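PDB 3MZ2: glycerophosphoryl diester phosphodiesterase from Parabacteroides distasonis, which probably hydrolyses glycerophosphodiesters to glycerol 3-phosphate and an alcohol. Local coordinates for residues Q149-T152 and A156-Y159. Residues are numbered along the deposited sequence; the frame is centred on the assembly and turned at random.
Sequences QLIT and AEPY
Ile-151 and Ala-156 join helix 144-153 to the loop that leads into strand 160-164, an alpha-to-beta connection of the TIM-barrel fold. Their link is a 6→1 backbone hydrogen bond: Ala-156 N donates to Ile-151 O, five positions earlier, at 3.0 Å, with a nearly straight N-H...O angle of 175°. Beside this bond, Ile-151 CG2 packs 4.2 Å from Ala-156 CB and 3.7 Å from Glu-157 N, a buried amide without a hydrogen-bond partner. Phe-180, Val-160 and Ile-162 also touch the isoleucine.

The Glu-157 side chain bridges the two segments. Its CB lies 4.6 Å from Ile-151 CG2, just beyond contact; CG, held anti to the carbonyl carbon (chi1 -54°), comes 4.1 Å from that same CG2. A bend at chi2 (96°) turns the carboxylate toward the last turn of the helix, with OE2 near Thr-152 CA. OE1 stands 4.2 Å from Ile-151 O, two acceptors that pass without bonding. OE2 accepts from Asn-177 ND2, which also bonds Thr-152 OG1, itself hydrogen-bonded to Ala-148 O, so one amide ties helix and loop together. A water supplies the second bridge, donating to Glu-157 OE2 at 2.7 Å and to Thr-152 O at 2.8 Å.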
ATOM      1  N   GLN A 149      10.925  -1.775  15.227  1.00 14.02           N
ATOM      2  CA  GLN A 149      11.844  -2.514  16.099  1.00 14.58           C
ATOM      3  C   GLN A 149      13.216  -2.712  15.447  1.00 14.72           C
ATOM      4  O   GLN A 149      14.253  -2.641  16.138  1.00 14.83           O
ATOM      5  CB  GLN A 149      11.234  -3.854  16.473  1.00 15.29           C
ATOM      6  CG  GLN A 149      10.048  -3.689  17.430  1.00 16.41           C
ATOM      7  CD  GLN A 149       9.144  -4.914  17.502  1.00 23.01           C
ATOM      8  OE1 GLN A 149       9.204  -5.810  16.654  1.00 22.34           O
ATOM      9  NE2 GLN A 149       8.278  -4.939  18.526  1.00 27.34           N
ATOM     10  N   LEU A 150      13.259  -2.981  14.150  1.00 14.38           N
ATOM     11  CA  LEU A 150      14.546  -3.192  13.475  0.50 14.09           C
ATOM     12  C   LEU A 150      15.412  -1.944  13.583  1.00 13.26           C
ATOM     13  O   LEU A 150      16.571  -2.024  13.921  1.00 13.77           O
ATOM     14  CB  LEU A 150      14.361  -3.527  11.995  0.50 14.52           C
ATOM     15  CG  LEU A 150      15.660  -3.853  11.227  0.50 14.29           C
ATOM     16  CD1 LEU A 150      16.402  -5.031  11.828  0.50 14.12           C
ATOM     17  CD2 LEU A 150      15.316  -4.134   9.754  0.50 16.22           C
ATOM     18  N   ILE A 151      14.837  -0.776  13.271  1.00 13.45           N
ATOM     19  CA  ILE A 151      15.625   0.477  13.316  1.00 12.69           C
ATOM     20  C   ILE A 151      16.086   0.787  14.771  1.00 13.41           C
ATOM     21  O   ILE A 151      17.258   1.140  15.023  1.00 13.61           O
ATOM     22  CB  ILE A 151      14.835   1.664  12.760  1.00 13.98           C
ATOM     23  CG1 ILE A 151      14.544   1.416  11.281  1.00 13.55           C
ATOM     24  CG2 ILE A 151      15.618   2.967  12.904  1.00 12.94           C
ATOM     25  CD1 ILE A 151      13.502   2.432  10.657  1.00 15.41           C
ATOM     26  N   THR A 152      15.173   0.611  15.738  1.00 12.15           N
ATOM     27  CA  THR A 152      15.458   0.870  17.120  1.00 12.63           C
ATOM     28  C   THR A 152      16.517  -0.080  17.653  1.00 12.94           C
ATOM     29  O   THR A 152      17.486   0.341  18.298  1.00 14.20           O
ATOM     30  CB  THR A 152      14.213   0.829  18.002  1.00 13.60           C
ATOM     31  OG1 THR A 152      13.268   1.759  17.472  1.00 11.91           O
ATOM     32  CG2 THR A 152      14.535   1.225  19.486  1.00 14.27           C
ATOM     33  N   ALA A 156      19.788   2.580  14.469  1.00 11.95           N
ATOM     34  CA  ALA A 156      19.961   3.083  13.091  1.00 12.14           C
ATOM     35  C   ALA A 156      19.159   4.353  12.829  1.00 12.59           C
ATOM     36  O   ALA A 156      19.046   4.803  11.705  1.00 11.81           O
ATOM     37  CB  ALA A 156      19.565   1.969  12.039  1.00 12.40           C
ATOM     38  N   GLU A 157      18.586   4.939  13.874  1.00 11.56           N
ATOM     39  CA  GLU A 157      17.815   6.193  13.690  1.00 11.69           C
ATOM     40  C   GLU A 157      18.510   7.313  12.959  1.00 11.05           C
ATOM     41  O   GLU A 157      17.826   8.073  12.239  1.00 12.84           O
ATOM     42  CB  GLU A 157      17.301   6.741  15.000  1.00 11.88           C
ATOM     43  CG  GLU A 157      16.474   5.735  15.865  1.00 12.98           C
ATOM     44  CD  GLU A 157      17.286   5.029  16.948  1.00 13.92           C
ATOM     45  OE1 GLU A 157      18.498   4.755  16.747  1.00 13.97           O
ATOM     46  OE2 GLU A 157      16.704   4.725  18.024  1.00 14.99           O
ATOM     47  N   PRO A 158      19.841   7.465  13.142  1.00 12.24           N
ATOM     48  CA  PRO A 158      20.491   8.558  12.396  1.00 12.41           C
ATOM     49  C   PRO A 158      20.653   8.364  10.894  1.00 12.87           C
ATOM     50  O   PRO A 158      21.114   9.284  10.202  1.00 13.64           O
ATOM     51  CB  PRO A 158      21.892   8.632  13.042  1.00 13.04           C
ATOM     52  CG  PRO A 158      21.715   8.019  14.409  1.00 13.94           C
ATOM     53  CD  PRO A 158      20.690   6.949  14.237  1.00 12.44           C
ATOM     54  N   TYR A 159      20.350   7.176  10.373  1.00 12.91           N
ATOM     55  CA  TYR A 159      20.591   6.891   8.966  1.00 13.65           C
ATOM     56  C   TYR A 159      19.517   6.047   8.285  1.00 13.57           C
ATOM     57  O   TYR A 159      19.692   5.656   7.134  1.00 13.64           O
ATOM     58  CB  TYR A 159      21.990   6.304   8.698  1.00 15.81           C
ATOM     59  CG  TYR A 159      22.345   5.069   9.476  1.00 13.30           C
ATOM     60  CD1 TYR A 159      22.812   5.158  10.806  1.00 14.34           C
ATOM     61  CD2 TYR A 159      22.387   3.798   8.850  1.00 14.89           C
ATOM     62  CE1 TYR A 159      23.146   4.020  11.513  1.00 15.54           C
ATOM     63  CE2 TYR A 159      22.749   2.674   9.554  1.00 14.57           C
ATOM     64  CZ  TYR A 159      23.098   2.770  10.878  1.00 15.50           C
ATOM     65  OH  TYR A 159      23.468   1.637  11.555  1.00 18.68           O
TER
HETATM   66  O   HOH W   1      17.767   2.793  19.526  1.00 17.66           O